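Local structure of SusD homolog (Bacteroides ovatus, 4F53) at residues S221-L224 against A225-V229; Q252-M255 against V256-D260; K325-T328 against S329-I332. The protein probably binds mucin O-glycans at the outer membrane as a SusD/RagB-family lipoprotein, handing sugars on to a partner transporter as its relatives do. All blocks are in the same frame, centred on the assembly; numbering follows the deposited sequence.

Interaction 1 (S221-L224 against A225-V229); sequences SQQL and AEEAV
Glu226 OE2 is gripped twice: by the side-chain amide of Gln222 one turn earlier in the helix, and by the backbone N of Asn353 from a neighbouring loop. The Gln222 NE2 to Glu226 OE2 bond measures 2.8 Å and is nearly straight, 173° at the hydrogen. The donor's own amide plane contains the oxygen, yet the carboxylate is met from above its plane, the two flat groups standing 86° apart. With CG opposite the backbone N (chi1 171°) and the rest of the chain extended, Gln222 runs beside the helix toward its partner, and its CG lies 3.4 Å from Glu226 OE2. This is the i to i+4 side-chain pairing of an alpha helix, here in the first turns of helix 221-231, which follows directly on strand 219-220. Beneath it the backbone ladder is regular: Ala225 N bonds to Ser221 O, Glu226 N to Gln222 O and Ala228 N to Leu224 O. Were Glu226 replaced by an alanine, the Gln222 amide would probably lose its acceptor and the Asn353 N-H this mate, and the glutamine end would be set free to turn. One residue on, the pairing may recur: Gln223 NE2 lies 3.4 Å from Glu227 OE2, a weak bond and a doubtful one, since the Gln223 side chain is modelled in two positions. The other oxygen of that carboxylate, OE1, makes salt bridges with Lys219 and Lys201. On the buried side of the helix, Leu224 and Ala225 pack on Ala205 of helix 190-207, and Ala225 also touches Trp352 and Met354.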
loop_
_atom_site.group_PDB
_atom_site.type_symbol
_atom_site.label_atom_id
_atom_site.label_comp_id
_atom_site.label_asym_id
_atom_site.label_seq_id
_atom_site.Cartn_x
_atom_site.Cartn_y
_atom_site.Cartn_z
ATOM N N SER A 221 7.407 2.550 -20.672
ATOM C CA SER A 221 6.975 1.710 -19.549
ATOM C C SER A 221 7.312 0.220 -19.839
ATOM O O SER A 221 7.884 -0.457 -18.987
ATOM C CB SER A 221 5.480 1.863 -19.297
ATOM O OG SER A 221 5.122 3.197 -19.003
ATOM N N GLN A 222 6.979 -0.262 -21.047
ATOM C CA GLN A 222 7.282 -1.628 -21.481
ATOM C C GLN A 222 8.790 -1.943 -21.352
ATOM O O GLN A 222 9.146 -2.985 -20.795
ATOM C CB GLN A 222 6.840 -1.847 -22.950
ATOM C CG GLN A 222 7.335 -3.177 -23.513
ATOM C CD GLN A 222 6.929 -3.465 -24.920
ATOM O OE1 GLN A 222 6.327 -2.647 -25.610
ATOM N NE2 GLN A 222 7.304 -4.642 -25.389
ATOM N N GLN A 223 9.645 -1.046 -21.870
ATOM C CA GLN A 223 11.101 -1.195 -21.872
ATOM C C GLN A 223 11.675 -1.241 -20.461
ATOM O O GLN A 223 12.535 -2.071 -20.191
ATOM C CB GLN A 223 11.764 -0.060 -22.670
ATOM C CG GLN A 223 13.288 -0.184 -22.804
ATOM C CD GLN A 223 13.893 0.820 -23.760
ATOM O OE1 GLN A 223 13.203 1.469 -24.568
ATOM N NE2 GLN A 223 15.212 0.934 -23.718
ATOM N N LEU A 224 11.217 -0.347 -19.572
ATOM C CA LEU A 224 11.693 -0.295 -18.184
ATOM C C LEU A 224 11.350 -1.603 -17.465
ATOM O O LEU A 224 12.195 -2.166 -16.778
ATOM C CB LEU A 224 11.080 0.919 -17.448
ATOM C CG LEU A 224 11.514 2.310 -17.981
ATOM C CD1 LEU A 224 10.541 3.380 -17.555
ATOM C CD2 LEU A 224 12.943 2.655 -17.547
ATOM N N ALA A 225 10.133 -2.113 -17.690
ATOM C CA ALA A 225 9.633 -3.350 -17.107
ATOM C C ALA A 225 10.448 -4.559 -17.612
ATOM O O ALA A 225 10.898 -5.369 -16.801
ATOM C CB ALA A 225 8.175 -3.512 -17.456
ATOM N N GLU A 226 10.674 -4.645 -18.939
ATOM C CA GLU A 226 11.462 -5.716 -19.576
ATOM C C GLU A 226 12.912 -5.715 -19.094
ATOM O O GLU A 226 13.453 -6.795 -18.831
ATOM C CB GLU A 226 11.409 -5.613 -21.097
ATOM C CG GLU A 226 10.027 -5.925 -21.657
ATOM C CD GLU A 226 9.856 -5.805 -23.157
ATOM O OE1 GLU A 226 10.772 -5.296 -23.845
ATOM O OE2 GLU A 226 8.814 -6.284 -23.655
ATOM N N GLU A 227 13.519 -4.522 -18.929
ATOM C CA GLU A 227 14.899 -4.383 -18.433
ATOM C C GLU A 227 15.030 -4.886 -17.001
ATOM O O GLU A 227 15.990 -5.568 -16.683
ATOM C CB GLU A 227 15.349 -2.913 -18.482
ATOM C CG GLU A 227 15.800 -2.427 -19.847
ATOM C CD GLU A 227 16.179 -0.958 -19.914
ATOM O OE1 GLU A 227 16.106 -0.261 -18.877
ATOM O OE2 GLU A 227 16.573 -0.511 -21.012
ATOM N N ALA A 228 14.077 -4.520 -16.143
ATOM C CA ALA A 228 14.028 -4.902 -14.717
ATOM C C ALA A 228 13.987 -6.443 -14.565
ATOM O O ALA A 228 14.749 -6.998 -13.788
ATOM C CB ALA A 228 12.810 -4.262 -14.039
ATOM N N VAL A 229 13.144 -7.109 -15.352
ATOM C CA VAL A 229 12.968 -8.553 -15.326
ATOM C C VAL A 229 14.219 -9.232 -15.871
ATOM O O VAL A 229 14.662 -10.222 -15.275
ATOM C CB VAL A 229 11.667 -8.981 -16.071
ATOM C CG1 VAL A 229 11.640 -10.492 -16.323
ATOM C CG2 VAL A 229 10.442 -8.551 -15.281
#

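Interaction 2 (Q252-M255 against V256-D260); sequences QRFM and VLWSD
Arg253 CB sits over the centre of the six-membered ring of Trp258, 3.7 Å from the centroid and only 6° off the ring normal, a CH-pi contact made by the aliphatic root of the arginine and not by its charge. Farther along that side chain, CD meets Leu257 CD2 at 3.7 Å, the two chains running alongside in the same direction. The bend at chi2 (-60°) turns the arginine so that NH1 donates to Gln252 OE1 at 2.7 Å, nearly in the guanidinium plane. Trp258 CZ3 comes to the edge of the Phe254 ring, near its plane, 3.8 Å from Phe254 CD1; the two ring planes lie obliquely to each other.

The backbone sets these positions. Over 252-255, in the last part of helix 250-257, the turn widens to pi type: Leu257 N bonds to Gln252 O almost straight, and Trp258 N takes Arg253 O at 2.7 Å, both i+5 to i. The wider turn is consistent with Trp258 lying across Arg253. Ser259 then leaves helical geometry with positive phi (58°), and the chain turns into strand 261-263, with Arg262 holding both Met255 O and Ser259 OG. Farther out, Phe254 packs on helix 44-58 and meets Trp251 edge-to-face, while Asp260 binds Asn66, Gln48 and a glycerol probably from the crystallisation liquor.

The chemistry divides accordingly: carbon packs on the indole while the Gln252 amide, with Glu44 only weakly, directs the charged end, so the arginine probably serves apolar and polar surroundings at once.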
loop_
_atom_site.group_PDB
_atom_site.type_symbol
_atom_site.label_atom_id
_atom_site.label_comp_id
_atom_site.label_asym_id
_atom_site.label_seq_id
_atom_site.Cartn_x
_atom_site.Cartn_y
_atom_site.Cartn_z
ATOM N N GLN A 252 -0.163 -4.679 16.101
ATOM C CA GLN A 252 -0.547 -5.322 17.361
ATOM C C GLN A 252 -1.284 -4.302 18.246
ATOM O O GLN A 252 -2.222 -4.656 18.942
ATOM C CB GLN A 252 0.668 -5.923 18.081
ATOM C CG GLN A 252 0.283 -6.695 19.358
ATOM C CD GLN A 252 0.246 -5.813 20.605
ATOM O OE1 GLN A 252 0.742 -4.673 20.656
ATOM N NE2 GLN A 252 -0.368 -6.299 21.636
ATOM N N ARG A 253 -0.893 -3.040 18.178
ATOM C CA ARG A 253 -1.553 -1.957 18.898
ATOM C C ARG A 253 -2.915 -1.660 18.274
ATOM O O ARG A 253 -3.932 -1.708 18.971
ATOM C CB ARG A 253 -0.680 -0.668 18.883
ATOM C CG ARG A 253 0.673 -0.777 19.566
ATOM C CD ARG A 253 0.548 -1.141 21.024
ATOM N NE ARG A 253 1.789 -0.855 21.740
ATOM C CZ ARG A 253 2.594 -1.772 22.263
ATOM N NH1 ARG A 253 2.300 -3.061 22.157
ATOM N NH2 ARG A 253 3.692 -1.407 22.905
ATOM N N PHE A 254 -2.938 -1.383 16.966
ATOM C CA PHE A 254 -4.165 -0.981 16.249
ATOM C C PHE A 254 -5.244 -2.018 16.337
ATOM O O PHE A 254 -6.391 -1.674 16.612
ATOM C CB PHE A 254 -3.918 -0.652 14.768
ATOM C CG PHE A 254 -2.692 0.175 14.465
ATOM C CD1 PHE A 254 -2.236 1.136 15.368
ATOM C CD2 PHE A 254 -2.005 0.008 13.264
ATOM C CE1 PHE A 254 -1.069 1.858 15.112
ATOM C CE2 PHE A 254 -0.864 0.761 12.988
ATOM C CZ PHE A 254 -0.400 1.676 13.918
HETATM N N MSE A 255 -4.868 -3.282 16.134
HETATM C CA MSE A 255 -5.829 -4.364 16.114
HETATM C C MSE A 255 -6.079 -4.992 17.497
HETATM O O MSE A 255 -7.211 -4.992 17.985
HETATM C CB MSE A 255 -5.342 -5.445 15.113
HETATM C CG MSE A 255 -5.250 -4.937 13.653
HETATM SE SE MSE A 255 -6.969 -5.202 12.753
HETATM C CE MSE A 255 -6.526 -4.732 10.945
ATOM N N VAL A 256 -5.040 -5.567 18.103
ATOM C CA VAL A 256 -5.199 -6.363 19.313
ATOM C C VAL A 256 -5.329 -5.513 20.586
ATOM O O VAL A 256 -6.346 -5.635 21.273
ATOM C CB VAL A 256 -4.083 -7.445 19.446
ATOM C CG1 VAL A 256 -4.339 -8.335 20.651
ATOM C CG2 VAL A 256 -3.984 -8.293 18.179
ATOM N N LEU A 257 -4.329 -4.689 20.909
ATOM C CA LEU A 257 -4.352 -3.916 22.147
ATOM C C LEU A 257 -5.436 -2.823 22.188
ATOM O O LEU A 257 -6.203 -2.785 23.150
ATOM C CB LEU A 257 -2.977 -3.288 22.427
ATOM C CG LEU A 257 -2.712 -2.864 23.877
ATOM C CD1 LEU A 257 -2.610 -4.073 24.777
ATOM C CD2 LEU A 257 -1.429 -2.067 23.978
ATOM N N TRP A 258 -5.472 -1.914 21.201
ATOM C CA TRP A 258 -6.416 -0.789 21.250
ATOM C C TRP A 258 -7.764 -1.093 20.637
ATOM O O TRP A 258 -8.730 -0.416 20.981
ATOM C CB TRP A 258 -5.835 0.443 20.563
ATOM C CG TRP A 258 -4.472 0.852 21.036
ATOM C CD1 TRP A 258 -3.922 0.635 22.268
ATOM C CD2 TRP A 258 -3.543 1.672 20.321
ATOM N NE1 TRP A 258 -2.667 1.191 22.330
ATOM C CE2 TRP A 258 -2.414 1.851 21.155
ATOM C CE3 TRP A 258 -3.535 2.240 19.039
ATOM C CZ2 TRP A 258 -1.299 2.596 20.754
ATOM C CZ3 TRP A 258 -2.426 2.962 18.641
ATOM C CH2 TRP A 258 -1.326 3.138 19.494
ATOM N N SER A 259 -7.838 -2.065 19.701
ATOM C CA SER A 259 -9.067 -2.434 18.985
ATOM C C SER A 259 -9.653 -1.214 18.224
ATOM O O SER A 259 -10.869 -1.085 18.082
ATOM C CB SER A 259 -10.096 -3.069 19.925
ATOM O OG SER A 259 -9.635 -4.321 20.400
ATOM N N ASP A 260 -8.763 -0.339 17.712
ATOM C CA ASP A 260 -9.107 0.819 16.888
ATOM C C ASP A 260 -9.401 0.381 15.466
ATOM O O ASP A 260 -10.042 1.136 14.715
ATOM C CB ASP A 260 -7.955 1.852 16.861
ATOM C CG ASP A 260 -7.903 2.810 18.031
ATOM O OD1 ASP A 260 -8.928 2.949 18.730
ATOM O OD2 ASP A 260 -6.841 3.430 18.238
#

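Interaction 3 (K325-T328 against S329-I332); sequences KVTT and SDNI
Thr327 to Asp330 form a type I beta turn, closed by Asp330 N donating to Thr327 O at 3.2 Å. The Asp330 side chain then folds back toward Thr327, the first residue of the turn, and Val326 before it. Its OD2 accepts Thr327 N at 2.9 Å, a bond of 165° at the hydrogen that meets the carboxylate from above its plane. Thr327 OG1, lying between the backbone N and the carbonyl carbon (chi1 77°), faces the other oxygen and donates a weak bond to Asp330 OD1. Val326 meets Asp330 OD2 with carbon, its CA at 3.3 Å and CG2 a little farther off. A water lies 2.8 Å from Asp330 OD2 and is also close to Lys325 O. Outside the turn, Asp330 O accepts from Asn249 ND2, and the side chain of Thr328 rests against His248 and helix 250-257; the loop leads into strand 332-335.

The backbone and side chain of one threonine thus answer the two oxygens of one carboxylate, which probably helps to fix its rotation; with OD2 close to both the Thr327 N-H and a water, the negative charge is probably eased mainly by the N-H.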
loop_
_atom_site.group_PDB
_atom_site.type_symbol
_atom_site.label_atom_id
_atom_site.label_comp_id
_atom_site.label_asym_id
_atom_site.label_seq_id
_atom_site.Cartn_x
_atom_site.Cartn_y
_atom_site.Cartn_z
ATOM N N LYS A 325 -4.296 -11.396 12.961
ATOM C CA LYS A 325 -3.447 -12.302 13.747
ATOM C C LYS A 325 -2.094 -11.633 13.754
ATOM O O LYS A 325 -1.489 -11.494 12.689
ATOM C CB LYS A 325 -3.418 -13.711 13.110
ATOM C CG LYS A 325 -3.210 -14.835 14.104
ATOM C CD LYS A 325 -3.398 -16.216 13.476
ATOM C CE LYS A 325 -4.861 -16.539 13.255
ATOM N NZ LYS A 325 -5.132 -18.009 13.309
ATOM N N VAL A 326 -1.669 -11.072 14.889
ATOM C CA VAL A 326 -0.411 -10.294 14.904
ATOM C C VAL A 326 0.152 -10.210 16.304
ATOM O O VAL A 326 -0.615 -10.058 17.258
ATOM C CB VAL A 326 -0.623 -8.863 14.274
ATOM C CG1 VAL A 326 -1.698 -8.045 15.007
ATOM C CG2 VAL A 326 0.688 -8.074 14.116
ATOM N N THR A 327 1.488 -10.312 16.428
ATOM C CA THR A 327 2.201 -10.122 17.695
ATOM C C THR A 327 3.167 -8.923 17.559
ATOM O O THR A 327 3.454 -8.472 16.447
ATOM C CB THR A 327 2.930 -11.371 18.195
ATOM O OG1 THR A 327 4.121 -11.568 17.460
ATOM C CG2 THR A 327 2.068 -12.601 18.205
ATOM N N THR A 328 3.669 -8.424 18.693
ATOM C CA THR A 328 4.589 -7.296 18.726
ATOM C C THR A 328 5.911 -7.605 17.990
ATOM O O THR A 328 6.555 -6.698 17.486
ATOM C CB THR A 328 4.886 -6.885 20.168
ATOM O OG1 THR A 328 5.465 -7.977 20.861
ATOM C CG2 THR A 328 3.661 -6.360 20.911
ATOM N N SER A 329 6.298 -8.866 17.904
ATOM C CA SER A 329 7.577 -9.195 17.287
ATOM C C SER A 329 7.470 -9.525 15.790
ATOM O O SER A 329 8.509 -9.716 15.149
ATOM C CB SER A 329 8.243 -10.343 18.044
ATOM O OG SER A 329 7.442 -11.502 17.931
ATOM N N ASP A 330 6.251 -9.538 15.221
ATOM C CA ASP A 330 6.063 -9.822 13.793
ATOM C C ASP A 330 6.755 -8.797 12.923
ATOM O O ASP A 330 6.734 -7.599 13.233
ATOM C CB ASP A 330 4.568 -9.894 13.424
ATOM C CG ASP A 330 3.847 -11.134 13.956
ATOM O OD1 ASP A 330 4.534 -12.073 14.453
ATOM O OD2 ASP A 330 2.609 -11.155 13.913
ATOM N N ASN A 331 7.346 -9.261 11.818
ATOM C CA ASN A 331 8.029 -8.398 10.856
ATOM C C ASN A 331 7.085 -7.476 10.140
ATOM O O ASN A 331 5.917 -7.810 9.891
ATOM C CB ASN A 331 8.769 -9.215 9.790
ATOM C CG ASN A 331 9.889 -10.040 10.308
ATOM O OD1 ASN A 331 10.521 -9.732 11.330
ATOM N ND2 ASN A 331 10.167 -11.091 9.588
ATOM N N ILE A 332 7.613 -6.319 9.777
ATOM C CA ILE A 332 6.866 -5.363 8.979
ATOM C C ILE A 332 7.030 -5.791 7.495
ATOM O O ILE A 332 8.114 -6.175 7.077
ATOM C CB ILE A 332 7.307 -3.921 9.308
ATOM C CG1 ILE A 332 6.698 -3.517 10.689
ATOM C CG2 ILE A 332 6.855 -2.989 8.210
ATOM C CD1 ILE A 332 7.018 -2.158 11.203
HETATM O O HOH W 1 1.200 -10.623 11.609
#

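Interactions 2 and 3 are neighbours, their centres about 12 Å apart: Thr328 CG2 packs against Gln252 OE1 at 3.4 Å and Val326 CG1 against Gln252 CA, so the turn of 325-332 lies on helix 250-257. Interaction 1 stands about 40 Å from interaction 2, across the centre of the chain, and touches neither. It is partly buried, as is interaction 2, whereas interaction 3 lies at the surface. Chemistry follows place. Within a regular helix, 221-229 pairs an amide with a carboxylate on its more open side; the helix end at 252-260 depends on carbon and aromatic packing; the loop at 325-332 holds a beta turn braced mainly by one carboxylate, with a water beside it.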